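Local coordinates for protein diol-dehydratase (PDB 5I2A) that belongs to the B12-independent glycyl radical diol dehydratases and carries out the dehydration of 1,2-propanediol, at residues Ala736-Val741 against Phe755-His760; Gln789-Asp794 against Leu811-Ala816; Arg423-Asp428 against Ala546-Thr551; Gly165-Gln170 against Glu440-Gly445. All blocks are in the same frame, centred on the assembly; numbering follows the deposited sequence.

Interaction 1 of 4, residues Ala736-Val741 against Phe755-His760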
loop_
_atom_site.group_PDB
_atom_site.type_symbol
_atom_site.label_atom_id
_atom_site.label_comp_id
_atom_site.label_asym_id
_atom_site.label_seq_id
_atom_site.Cartn_x
_atom_site.Cartn_y
_atom_site.Cartn_z
ATOM N N ALA A 736 -28.148 13.269 43.650
ATOM C CA ALA A 736 -27.467 12.056 44.080
ATOM C C ALA A 736 -26.958 11.252 42.876
ATOM O O ALA A 736 -25.878 10.674 42.919
ATOM C CB ALA A 736 -28.393 11.193 44.933
ATOM N N SER A 737 -27.746 11.202 41.813
ATOM C CA SER A 737 -27.316 10.470 40.627
ATOM C C SER A 737 -26.065 11.114 40.008
ATOM O O SER A 737 -25.095 10.425 39.705
ATOM C CB SER A 737 -28.437 10.392 39.594
ATOM O OG SER A 737 -27.964 9.740 38.433
ATOM N N CYS A 738 -26.104 12.428 39.821
ATOM C CA CYS A 738 -24.952 13.169 39.332
ATOM C C CYS A 738 -23.714 12.918 40.191
ATOM O O CYS A 738 -22.615 12.704 39.665
ATOM C CB CYS A 738 -25.258 14.670 39.282
ATOM S SG CYS A 738 -26.400 15.157 37.952
ATOM N N ASN A 739 -23.896 12.927 41.506
ATOM C CA ASN A 739 -22.784 12.694 42.423
ATOM C C ASN A 739 -22.126 11.332 42.166
ATOM O O ASN A 739 -20.904 11.234 42.139
ATOM C CB ASN A 739 -23.237 12.790 43.895
ATOM C CG ASN A 739 -23.600 14.220 44.326
ATOM O OD1 ASN A 739 -23.358 15.195 43.613
ATOM N ND2 ASN A 739 -24.182 14.335 45.511
ATOM N N SER A 740 -22.935 10.292 41.967
ATOM C CA SER A 740 -22.402 8.965 41.661
ATOM C C SER A 740 -21.620 8.962 40.356
ATOM O O SER A 740 -20.505 8.455 40.299
ATOM C CB SER A 740 -23.517 7.916 41.557
ATOM O OG SER A 740 -24.030 7.529 42.814
ATOM N N VAL A 741 -22.225 9.510 39.308
ATOM C CA VAL A 741 -21.662 9.403 37.962
ATOM C C VAL A 741 -20.366 10.214 37.881
ATOM O O VAL A 741 -19.438 9.839 37.174
ATOM C CB VAL A 741 -22.664 9.871 36.890
ATOM C CG1 VAL A 741 -22.036 9.843 35.503
ATOM C CG2 VAL A 741 -23.932 8.987 36.911
ATOM N N PHE A 755 -24.004 10.981 29.557
ATOM C CA PHE A 755 -24.904 10.894 30.710
ATOM C C PHE A 755 -26.311 11.343 30.289
ATOM O O PHE A 755 -26.559 12.537 30.095
ATOM C CB PHE A 755 -24.368 11.749 31.870
ATOM C CG PHE A 755 -25.126 11.599 33.182
ATOM C CD1 PHE A 755 -26.105 10.623 33.356
ATOM C CD2 PHE A 755 -24.850 12.457 34.243
ATOM C CE1 PHE A 755 -26.784 10.498 34.565
ATOM C CE2 PHE A 755 -25.526 12.342 35.459
ATOM C CZ PHE A 755 -26.497 11.356 35.618
ATOM N N ASN A 756 -27.202 10.369 30.132
ATOM C CA ASN A 756 -28.628 10.608 29.894
ATOM C C ASN A 756 -29.401 10.847 31.174
ATOM O O ASN A 756 -29.242 10.107 32.137
ATOM C CB ASN A 756 -29.278 9.410 29.198
ATOM C CG ASN A 756 -29.263 9.513 27.692
ATOM O OD1 ASN A 756 -29.286 10.605 27.125
ATOM N ND2 ASN A 756 -29.232 8.360 27.033
ATOM N N MET A 757 -30.287 11.839 31.162
ATOM C CA MET A 757 -31.263 11.971 32.233
ATOM C C MET A 757 -32.641 12.333 31.671
ATOM O O MET A 757 -32.743 13.038 30.673
ATOM C CB MET A 757 -30.789 13.011 33.253
ATOM C CG MET A 757 -31.659 13.113 34.484
ATOM S SD MET A 757 -31.011 14.221 35.748
ATOM C CE MET A 757 -29.757 13.208 36.508
ATOM N N LYS A 758 -33.700 11.827 32.296
ATOM C CA LYS A 758 -35.057 12.170 31.871
ATOM C C LYS A 758 -35.766 12.968 32.971
ATOM O O LYS A 758 -35.821 12.538 34.123
ATOM C CB LYS A 758 -35.851 10.905 31.498
ATOM C CG LYS A 758 -37.308 11.161 31.082
ATOM C CD LYS A 758 -37.939 9.944 30.376
ATOM C CE LYS A 758 -37.941 8.742 31.285
ATOM N NZ LYS A 758 -38.512 7.515 30.654
ATOM N N MET A 759 -36.284 14.139 32.609
ATOM C CA MET A 759 -36.997 15.007 33.546
ATOM C C MET A 759 -38.469 14.983 33.249
ATOM O O MET A 759 -38.871 14.984 32.092
ATOM C CB MET A 759 -36.528 16.467 33.453
ATOM C CG MET A 759 -35.031 16.661 33.294
ATOM S SD MET A 759 -34.175 16.000 34.704
ATOM C CE MET A 759 -34.792 17.099 35.979
ATOM N N HIS A 760 -39.282 14.988 34.293
ATOM C CA HIS A 760 -40.689 15.273 34.113
ATOM C C HIS A 760 -40.794 16.748 33.708
ATOM O O HIS A 760 -40.028 17.561 34.186
ATOM C CB HIS A 760 -41.475 14.987 35.384
ATOM C CG HIS A 760 -42.952 15.056 35.184
ATOM N ND1 HIS A 760 -43.653 16.240 35.236
ATOM C CD2 HIS A 760 -43.852 14.095 34.868
ATOM C CE1 HIS A 760 -44.927 16.003 34.983
ATOM N NE2 HIS A 760 -45.075 14.711 34.755
#

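Interaction 2 of 4, residues Gln789-Asp794 against Leu811-Ala816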
loop_
_atom_site.group_PDB
_atom_site.type_symbol
_atom_site.label_atom_id
_atom_site.label_comp_id
_atom_site.label_asym_id
_atom_site.label_seq_id
_atom_site.Cartn_x
_atom_site.Cartn_y
_atom_site.Cartn_z
ATOM N N GLN A 789 -27.362 15.320 28.913
ATOM C CA GLN A 789 -28.442 15.618 27.974
ATOM C C GLN A 789 -29.764 15.043 28.481
ATOM O O GLN A 789 -29.778 14.093 29.259
ATOM C CB GLN A 789 -28.128 15.060 26.594
ATOM C CG GLN A 789 -28.017 13.551 26.606
ATOM C CD GLN A 789 -27.526 12.971 25.282
ATOM O OE1 GLN A 789 -27.956 11.893 24.882
ATOM N NE2 GLN A 789 -26.633 13.688 24.602
ATOM N N PHE A 790 -30.868 15.619 28.017
ATOM C CA PHE A 790 -32.149 15.429 28.677
ATOM C C PHE A 790 -33.316 15.154 27.751
ATOM O O PHE A 790 -33.529 15.856 26.760
ATOM C CB PHE A 790 -32.491 16.666 29.507
ATOM C CG PHE A 790 -31.427 17.046 30.490
ATOM C CD1 PHE A 790 -30.346 17.817 30.097
ATOM C CD2 PHE A 790 -31.527 16.659 31.807
ATOM C CE1 PHE A 790 -29.373 18.174 31.006
ATOM C CE2 PHE A 790 -30.564 17.019 32.715
ATOM C CZ PHE A 790 -29.488 17.780 32.311
ATOM N N ASN A 791 -34.073 14.122 28.096
ATOM C CA ASN A 791 -35.459 14.014 27.666
ATOM C C ASN A 791 -36.305 14.838 28.615
ATOM O O ASN A 791 -36.031 14.882 29.815
ATOM C CB ASN A 791 -35.942 12.566 27.675
ATOM C CG ASN A 791 -35.716 11.870 26.363
ATOM O OD1 ASN A 791 -36.192 12.320 25.318
ATOM N ND2 ASN A 791 -34.961 10.768 26.402
ATOM N N VAL A 792 -37.324 15.497 28.087
ATOM C CA VAL A 792 -38.304 16.184 28.931
ATOM C C VAL A 792 -39.686 15.788 28.426
ATOM O O VAL A 792 -40.142 16.282 27.408
ATOM C CB VAL A 792 -38.135 17.712 28.912
ATOM C CG1 VAL A 792 -39.197 18.383 29.820
ATOM C CG2 VAL A 792 -36.717 18.106 29.374
ATOM N N VAL A 793 -40.316 14.853 29.117
ATOM C CA VAL A 793 -41.525 14.220 28.602
ATOM C C VAL A 793 -42.175 13.420 29.716
ATOM O O VAL A 793 -41.501 12.931 30.616
ATOM C CB VAL A 793 -41.205 13.311 27.371
ATOM C CG1 VAL A 793 -40.389 12.101 27.791
ATOM C CG2 VAL A 793 -42.484 12.902 26.618
ATOM N N ASP A 794 -43.490 13.308 29.697
ATOM C CA ASP A 794 -44.116 12.474 30.705
ATOM C C ASP A 794 -44.408 11.103 30.096
ATOM O O ASP A 794 -44.510 10.962 28.876
ATOM C CB ASP A 794 -45.383 13.124 31.261
ATOM C CG ASP A 794 -46.583 12.853 30.417
ATOM O OD1 ASP A 794 -46.666 13.390 29.296
ATOM O OD2 ASP A 794 -47.443 12.076 30.879
ATOM N N LEU A 811 -43.326 13.856 17.067
ATOM C CA LEU A 811 -42.773 13.736 18.412
ATOM C C LEU A 811 -41.294 13.319 18.360
ATOM O O LEU A 811 -40.959 12.321 17.741
ATOM C CB LEU A 811 -43.571 12.727 19.229
ATOM C CG LEU A 811 -43.031 12.471 20.637
ATOM C CD1 LEU A 811 -43.193 13.727 21.500
ATOM C CD2 LEU A 811 -43.731 11.283 21.251
ATOM N N ILE A 812 -40.430 14.108 18.992
ATOM C CA ILE A 812 -38.997 13.823 19.065
ATOM C C ILE A 812 -38.638 13.335 20.464
ATOM O O ILE A 812 -39.152 13.866 21.442
ATOM C CB ILE A 812 -38.133 15.082 18.756
ATOM C CG1 ILE A 812 -38.513 15.711 17.413
ATOM C CG2 ILE A 812 -36.633 14.774 18.866
ATOM C CD1 ILE A 812 -37.788 15.176 16.241
ATOM N N VAL A 813 -37.777 12.326 20.572
ATOM C CA VAL A 813 -37.181 12.009 21.867
ATOM C C VAL A 813 -35.669 12.001 21.753
ATOM O O VAL A 813 -35.127 11.827 20.664
ATOM C CB VAL A 813 -37.622 10.649 22.419
ATOM C CG1 VAL A 813 -39.113 10.656 22.735
ATOM C CG2 VAL A 813 -37.245 9.516 21.439
ATOM N N ARG A 814 -35.004 12.187 22.887
ATOM C CA ARG A 814 -33.570 12.004 22.972
ATOM C C ARG A 814 -33.264 10.524 23.075
ATOM O O ARG A 814 -33.807 9.853 23.951
ATOM C CB ARG A 814 -32.988 12.737 24.185
ATOM C CG ARG A 814 -31.468 12.826 24.157
ATOM C CD ARG A 814 -30.990 13.612 22.925
ATOM N NE ARG A 814 -29.535 13.822 22.906
ATOM C CZ ARG A 814 -28.891 14.516 21.973
ATOM N NH1 ARG A 814 -29.561 15.061 20.961
ATOM N NH2 ARG A 814 -27.573 14.663 22.044
ATOM N N VAL A 815 -32.404 10.010 22.196
ATOM C CA VAL A 815 -31.965 8.622 22.310
ATOM C C VAL A 815 -30.679 8.570 23.149
ATOM O O VAL A 815 -30.746 8.436 24.359
ATOM C CB VAL A 815 -31.747 7.962 20.916
ATOM C CG1 VAL A 815 -31.370 6.505 21.070
ATOM C CG2 VAL A 815 -33.003 8.086 20.075
ATOM N N ALA A 816 -29.515 8.682 22.512
ATOM C CA ALA A 816 -28.274 8.893 23.268
ATOM C C ALA A 816 -27.236 9.571 22.391
ATOM O O ALA A 816 -26.637 8.940 21.531
ATOM C CB ALA A 816 -27.739 7.577 23.816
#

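Interaction 3 of 4, residues Arg423-Asp428 against Ala546-Thr551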
loop_
_atom_site.group_PDB
_atom_site.type_symbol
_atom_site.label_atom_id
_atom_site.label_comp_id
_atom_site.label_asym_id
_atom_site.label_seq_id
_atom_site.Cartn_x
_atom_site.Cartn_y
_atom_site.Cartn_z
ATOM N N ARG A 423 -4.062 14.597 25.781
ATOM C CA ARG A 423 -3.870 13.679 24.659
ATOM C C ARG A 423 -3.041 14.309 23.544
ATOM O O ARG A 423 -2.830 13.686 22.518
ATOM C CB ARG A 423 -5.218 13.203 24.077
ATOM C CG ARG A 423 -6.127 12.467 25.076
ATOM C CD ARG A 423 -5.356 11.459 25.923
ATOM N NE ARG A 423 -6.218 10.529 26.662
ATOM C CZ ARG A 423 -5.752 9.602 27.497
ATOM N NH1 ARG A 423 -4.444 9.507 27.720
ATOM N NH2 ARG A 423 -6.584 8.766 28.105
ATOM N N GLY A 424 -2.600 15.552 23.732
ATOM C CA GLY A 424 -1.583 16.116 22.864
ATOM C C GLY A 424 -1.881 17.424 22.159
ATOM O O GLY A 424 -1.010 17.964 21.484
ATOM N N ALA A 425 -3.103 17.931 22.287
ATOM C CA ALA A 425 -3.441 19.224 21.681
ATOM C C ALA A 425 -2.738 20.377 22.402
ATOM O O ALA A 425 -2.449 20.265 23.586
ATOM C CB ALA A 425 -4.941 19.451 21.708
ATOM N N THR A 426 -2.493 21.483 21.702
ATOM C CA THR A 426 -2.131 22.719 22.394
ATOM C C THR A 426 -3.369 23.305 23.069
ATOM O O THR A 426 -4.507 22.985 22.713
ATOM C CB THR A 426 -1.532 23.804 21.452
ATOM O OG1 THR A 426 -2.552 24.314 20.597
ATOM C CG2 THR A 426 -0.379 23.251 20.598
ATOM N N MET A 427 -3.136 24.179 24.035
ATOM C CA MET A 427 -4.220 24.891 24.679
ATOM C C MET A 427 -5.064 25.693 23.676
ATOM O O MET A 427 -6.286 25.678 23.752
ATOM C CB MET A 427 -3.673 25.823 25.763
ATOM C CG MET A 427 -4.780 26.486 26.558
ATOM S SD MET A 427 -5.563 25.306 27.669
ATOM C CE MET A 427 -4.170 24.927 28.724
ATOM N N ASP A 428 -4.422 26.394 22.741
ATOM C CA ASP A 428 -5.170 27.176 21.756
ATOM C C ASP A 428 -6.071 26.261 20.908
ATOM O O ASP A 428 -7.165 26.643 20.517
ATOM C CB ASP A 428 -4.242 27.947 20.809
ATOM C CG ASP A 428 -3.558 29.154 21.467
ATOM O OD1 ASP A 428 -3.841 29.466 22.631
ATOM O OD2 ASP A 428 -2.746 29.800 20.784
ATOM N N ALA A 546 -3.188 13.389 8.926
ATOM C CA ALA A 546 -3.709 14.297 9.958
ATOM C C ALA A 546 -2.687 14.523 11.050
ATOM O O ALA A 546 -1.900 13.633 11.375
ATOM C CB ALA A 546 -5.005 13.753 10.586
ATOM N N ILE A 547 -2.725 15.705 11.645
ATOM C CA ILE A 547 -1.868 15.990 12.785
ATOM C C ILE A 547 -2.228 15.094 13.964
ATOM O O ILE A 547 -1.363 14.506 14.579
ATOM C CB ILE A 547 -1.962 17.461 13.197
ATOM C CG1 ILE A 547 -1.401 18.337 12.073
ATOM C CG2 ILE A 547 -1.210 17.700 14.522
ATOM C CD1 ILE A 547 -1.547 19.819 12.351
ATOM N N TYR A 548 -3.514 14.972 14.260
ATOM C CA TYR A 548 -3.942 14.168 15.398
ATOM C C TYR A 548 -4.652 12.924 14.897
ATOM O O TYR A 548 -5.525 13.000 14.030
ATOM C CB TYR A 548 -4.850 14.985 16.336
ATOM C CG TYR A 548 -4.114 16.158 16.921
ATOM C CD1 TYR A 548 -3.077 15.956 17.819
ATOM C CD2 TYR A 548 -4.422 17.461 16.556
ATOM C CE1 TYR A 548 -2.369 17.007 18.346
ATOM C CE2 TYR A 548 -3.706 18.540 17.089
ATOM C CZ TYR A 548 -2.679 18.296 17.981
ATOM O OH TYR A 548 -1.944 19.327 18.520
ATOM N N ASN A 549 -4.264 11.785 15.450
ATOM C CA ASN A 549 -4.808 10.506 15.044
ATOM C C ASN A 549 -5.222 9.692 16.244
ATOM O O ASN A 549 -4.419 9.479 17.160
ATOM C CB ASN A 549 -3.782 9.737 14.216
ATOM C CG ASN A 549 -3.531 10.388 12.892
ATOM O OD1 ASN A 549 -4.344 10.271 11.988
ATOM N ND2 ASN A 549 -2.433 11.120 12.779
ATOM N N PHE A 550 -6.477 9.257 16.253
ATOM C CA PHE A 550 -6.979 8.448 17.359
ATOM C C PHE A 550 -7.781 7.259 16.848
ATOM O O PHE A 550 -8.154 7.201 15.674
ATOM C CB PHE A 550 -7.864 9.279 18.306
ATOM C CG PHE A 550 -7.190 10.520 18.856
ATOM C CD1 PHE A 550 -6.223 10.425 19.842
ATOM C CD2 PHE A 550 -7.555 11.782 18.402
ATOM C CE1 PHE A 550 -5.614 11.576 20.357
ATOM C CE2 PHE A 550 -6.952 12.928 18.900
ATOM C CZ PHE A 550 -5.972 12.820 19.885
ATOM N N THR A 551 -8.048 6.326 17.753
ATOM C CA THR A 551 -9.100 5.349 17.555
ATOM C C THR A 551 -9.955 5.334 18.826
ATOM O O THR A 551 -9.430 5.210 19.933
ATOM C CB THR A 551 -8.535 3.940 17.243
ATOM O OG1 THR A 551 -7.655 4.014 16.116
ATOM C CG2 THR A 551 -9.669 2.968 16.932
#

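Interaction 4 of 4, residues Gly165-Gln170 against Glu440-Gly445. With EDO (1,2-ethanediol), chain C.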
loop_
_atom_site.group_PDB
_atom_site.type_symbol
_atom_site.label_atom_id
_atom_site.label_comp_id
_atom_site.label_asym_id
_atom_site.label_seq_id
_atom_site.Cartn_x
_atom_site.Cartn_y
_atom_site.Cartn_z
ATOM N N GLY A 165 -15.563 8.802 8.290
ATOM C CA GLY A 165 -16.188 10.061 8.649
ATOM C C GLY A 165 -15.702 10.532 10.012
ATOM O O GLY A 165 -14.501 10.536 10.250
ATOM N N HIS A 166 -16.633 10.906 10.890
ATOM C CA HIS A 166 -16.328 11.311 12.268
ATOM C C HIS A 166 -15.248 12.383 12.293
ATOM O O HIS A 166 -14.172 12.206 12.852
ATOM C CB HIS A 166 -15.924 10.086 13.107
ATOM C CG HIS A 166 -17.062 9.150 13.334
ATOM N ND1 HIS A 166 -17.621 8.401 12.313
ATOM C CD2 HIS A 166 -17.816 8.905 14.431
ATOM C CE1 HIS A 166 -18.645 7.717 12.784
ATOM N NE2 HIS A 166 -18.777 7.994 14.072
ATOM N N VAL A 167 -15.559 13.493 11.651
ATOM C CA VAL A 167 -14.601 14.553 11.464
ATOM C C VAL A 167 -15.325 15.888 11.309
ATOM O O VAL A 167 -16.449 15.956 10.786
ATOM C CB VAL A 167 -13.706 14.289 10.224
ATOM C CG1 VAL A 167 -14.560 14.172 8.968
ATOM C CG2 VAL A 167 -12.653 15.397 10.052
ATOM N N THR A 168 -14.677 16.934 11.811
ATOM C CA THR A 168 -15.017 18.307 11.495
ATOM C C THR A 168 -13.899 18.892 10.647
ATOM O O THR A 168 -12.800 19.177 11.115
ATOM C CB THR A 168 -15.193 19.174 12.739
ATOM O OG1 THR A 168 -16.301 18.695 13.490
ATOM C CG2 THR A 168 -15.412 20.635 12.337
ATOM N N VAL A 169 -14.234 19.097 9.397
ATOM C CA VAL A 169 -13.310 19.506 8.381
ATOM C C VAL A 169 -13.139 21.045 8.480
ATOM O O VAL A 169 -13.844 21.702 9.259
ATOM C CB VAL A 169 -13.891 19.022 7.034
ATOM C CG1 VAL A 169 -14.725 20.097 6.316
ATOM C CG2 VAL A 169 -12.926 18.267 6.224
ATOM N N GLN A 170 -12.206 21.622 7.729
ATOM C CA GLN A 170 -12.003 23.070 7.758
ATOM C C GLN A 170 -13.045 23.820 6.909
ATOM O O GLN A 170 -12.723 24.330 5.839
ATOM C CB GLN A 170 -10.589 23.429 7.266
ATOM C CG GLN A 170 -9.438 23.048 8.205
ATOM C CD GLN A 170 -8.065 23.100 7.514
ATOM O OE1 GLN A 170 -7.880 23.806 6.518
ATOM N NE2 GLN A 170 -7.104 22.337 8.038
ATOM N N GLU A 440 -18.097 13.033 21.170
ATOM C CA GLU A 440 -16.656 12.861 21.004
ATOM C C GLU A 440 -15.939 14.176 20.663
ATOM O O GLU A 440 -16.127 14.729 19.597
ATOM C CB GLU A 440 -16.375 11.799 19.924
ATOM C CG GLU A 440 -17.172 10.505 20.106
ATOM C CD GLU A 440 -18.372 10.413 19.170
ATOM O OE1 GLU A 440 -19.520 10.564 19.635
ATOM O OE2 GLU A 440 -18.163 10.159 17.976
ATOM N N PRO A 441 -15.113 14.681 21.579
ATOM C CA PRO A 441 -14.486 15.986 21.331
ATOM C C PRO A 441 -13.272 15.913 20.408
ATOM O O PRO A 441 -12.565 14.908 20.384
ATOM C CB PRO A 441 -14.082 16.448 22.737
ATOM C CG PRO A 441 -13.910 15.210 23.515
ATOM C CD PRO A 441 -14.824 14.162 22.925
ATOM N N GLN A 442 -13.025 16.969 19.651
ATOM C CA GLN A 442 -11.910 16.940 18.729
ATOM C C GLN A 442 -11.445 18.368 18.442
ATOM O O GLN A 442 -12.233 19.319 18.517
ATOM C CB GLN A 442 -12.336 16.256 17.441
ATOM C CG GLN A 442 -11.594 16.621 16.240
ATOM C CD GLN A 442 -12.197 16.116 14.950
ATOM O OE1 GLN A 442 -12.731 16.877 14.136
ATOM N NE2 GLN A 442 -12.201 14.805 14.814
ATOM N N VAL A 443 -10.164 18.521 18.135
ATOM C CA VAL A 443 -9.641 19.753 17.535
ATOM C C VAL A 443 -10.019 19.742 16.065
ATOM O O VAL A 443 -9.569 18.885 15.320
ATOM C CB VAL A 443 -8.108 19.857 17.696
ATOM C CG1 VAL A 443 -7.562 21.073 16.935
ATOM C CG2 VAL A 443 -7.740 19.905 19.182
ATOM N N PRO A 444 -10.867 20.677 15.640
ATOM C CA PRO A 444 -11.400 20.603 14.276
ATOM C C PRO A 444 -10.350 20.920 13.220
ATOM O O PRO A 444 -9.459 21.703 13.483
ATOM C CB PRO A 444 -12.510 21.678 14.272
ATOM C CG PRO A 444 -12.077 22.649 15.288
ATOM C CD PRO A 444 -11.377 21.843 16.372
ATOM N N GLY A 445 -10.459 20.286 12.061
ATOM C CA GLY A 445 -9.612 20.573 10.925
ATOM C C GLY A 445 -8.198 20.024 11.019
ATOM O O GLY A 445 -7.369 20.340 10.178
HETATM C C1 EDO C . -21.177 8.635 17.100
HETATM O O1 EDO C . -20.239 9.515 16.486
HETATM C C2 EDO C . -21.943 7.924 15.980
HETATM O O2 EDO C . -21.102 7.008 15.249
HETATM O O HOH W 1 -11.557 13.121 12.820
#

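Interaction 1 of 4, residues Ala736-Val741 against Phe755-His760
The end of helix 734-741 lies beside the start of strand 756-759, with the CA of Val-741 8.1 Å from the CA of Phe-755 and Ser-737 facing Met-757 one helical turn back. No hydrogen bond joins the two; side chains do the work, and Phe-755 is at their centre. Its CG is anti to its own backbone N (chi1 -173°), which extends the ring toward the helix, where three residues receive its far end. Val-741 sits over one face: CG2 is 4.0 Å from the ring centroid and 22° off the normal, a CH-pi contact shifted toward the rim, while CG1 lies beside CD2. Ser-737 comes in at the edge instead, near the ring plane, placing OG 3.6 Å from CZ of Phe-755. Cys-738 approaches obliquely with SG 3.9 Å from Phe-755 CE2, a sulfur-aromatic contact. The same sulfur touches the methyl end of Met-757, whose chain bends at its last torsion and brings CE to 4.1 Å from Cys-738 SG. With only an alanine at Phe-755, a gap is likely to open beneath Val-741 CG2 and the Cys-738 sulfur to lose its aromatic neighbour. Every touching residue is buried. Helix 766-781 closes over the group, sending Tyr-780 edge-to-face against Phe-755 and Leu-776 against Cys-738 and Met-757. Met-788 of strand 787-792, the partner of 756-759 in the five-stranded sheet, packs on Cys-738, Phe-755 and Met-757, so that helix 734-741 is held against the sheet margin.

Interaction 2 of 4, residues Gln789-Asp794 against Leu811-Ala816
Asn-791 reaches across to Arg-814 and grips its backbone with both ends of one amide. Asn-791 OD1 accepts from Arg-814 N at 2.7 Å, the N-H pointing in at 158°, and Asn-791 ND2 donates to Arg-814 O at 2.9 Å. Both bonds leave the carbonyl planes somewhat tilted, and the amide thereby takes the part a neighbouring strand would play, gripping N and O of a single residue. Beneath it runs the side chain of Arg-814, with CB 3.4 Å from Asn-791 OD1. Cut back to an alanine, Asn-791 would probably leave Arg-814 N and O without these partners and the segment 811-816 less firmly fixed to the strand. Farther along, the chain of Arg-814, bent at chi2 (61°), meets Gln-789 at about a right angle. The Gln-789 amide stands at the edge of the guanidinium, its CD in the guanidinium plane and 3.2 Å from Arg-814 NE, with the two flat groups turned 77° apart. The guanidinium is also bonded through NH1 to Ser-819. Although the axes of strands 789-792 and 812-814 come within 6.5 Å, the strands belong to different sheets: 812-814 forms an antiparallel hairpin with 819-821. The turn of that hairpin holds Gly-817, the predicted radical position, which carries no radical in this model, and the arrangement is consistent with the glycine loop of glycyl radical enzymes, set here against a strand of the five-stranded sheet.

Interaction 3 of 4, residues Arg423-Asp428 against Ala546-Thr551
Tyr-548 meets the turn at Gly-424 and Ala-425 with the hydroxyl end of its ring. Tyr-548 OH lies 3.4 Å from Gly-424 O. The same Tyr-548 OH is 3.5 Å from Ala-425 CA, and the ring reaches the backbone obliquely. Two residues on, Phe-550 extends from the same side of the strand and brings CE1 to 4.1 Å from Arg-423 CB, again at a slant. Both aromatic side chains hold CG anti to the carbonyl carbon, Tyr-548 with chi1 -63° and Phe-550 nearly the same, so the two rings run out alongside one another toward the turn. No hydrogen bond crosses between the segments. What positions the Tyr-548 ring is partly its neighbour: Ile-547 CG2 lies 3.6 Å above the ring plane, over its centre. The Tyr-548 hydroxyl is bonded to Glu-429 OE1, which also takes the N-H of Thr-426. Arg-423 starts toward Phe-550, but its guanidinium turns off elsewhere, to a salt bridge with Glu-679 and hydrogen bonds with Ser-750 and Ile-748 O. Beyond these, strand 447-448 runs beside Tyr-548 and Phe-550 and packs Thr-447 on both. The turn itself joins two helices. Gly-424 ends helix 413-422 in a Schellman motif at phi 125°, where a side chain would jam against the carbonyl of Arg-423. Thr-426 then N-caps helix 427-431 and, with its own N-H returned to Glu-429 OE1, fits a capping box; the whole is a tight helix-to-helix connection resting against the two strand aromatics.

Interaction 4 of 4, residues Gly165-Gln170 against Glu440-Gly445
Gly-445 is held from two sides by the segment 165-170. Its N-H goes to Thr-168 O at 2.8 Å, almost in line with the carbonyl (170°), and its own O accepts from Gln-170 NE2 at 2.9 Å, in the carbonyl plane and on a lone pair. Gln-170 is also bonded through OE1 to Thr-173 and through NE2 to Asp-532. A third bond comes from Gln-442, whose chain, with CG anti to the backbone N (chi1 155°), stretches across to set OE1 3.0 Å from Thr-168 N; a water donates to His-166 O and sits close to Gln-442 NE2 in a weak bond. At the other end His-166 and Glu-440 share an ethanediol, probably from the crystallisation liquor: His-166 NE2 donates to its O2 at 2.8 Å, and its O1 donates to Glu-440 OE2 at 2.6 Å. It is also hydrogen-bonded to Asp-452, His-283 and Ser-284. Strand 440-442 follows Cys-438, consistent with the cysteine loop of glycyl radical enzymes, and a small diol here probably lies where a diol substrate would. The His-166 ring presents its edge to Glu-440 OE2 as well as to the ethanediol. Near Gly-445 the Thr-168 methyl CG2 lies 3.6 Å from Pro-444 CB, the two side chains side by side, and any CB on Gly-445 would run into Gln-170 CG.

Overall arrangement
Interactions 1, 2 and 4 are buried, whereas interaction 3 lies at the surface. The first two share a sheet: strands 756-759 and 787-792 are neighbours in it, and the backbone N atoms of Met-757 and Met-759 probably bond to the carbonyl O of Gln-789 and Asn-791 respectively, though interaction 1 is held by apolar and sulfur contacts and interaction 2 by polar grips. Interactions 3 and 4 cross along the chain and meet at Ala-425 and Val-443, 3.8 Å apart between CB and CG2. Interaction 3 rests on van der Waals contact; interaction 4 is tied by three hydrogen bonds and a bound diol. Between interactions 2 and 4, the nearest atoms are about 8 Å apart, which brings the predicted radical loop near the diol-binding segment.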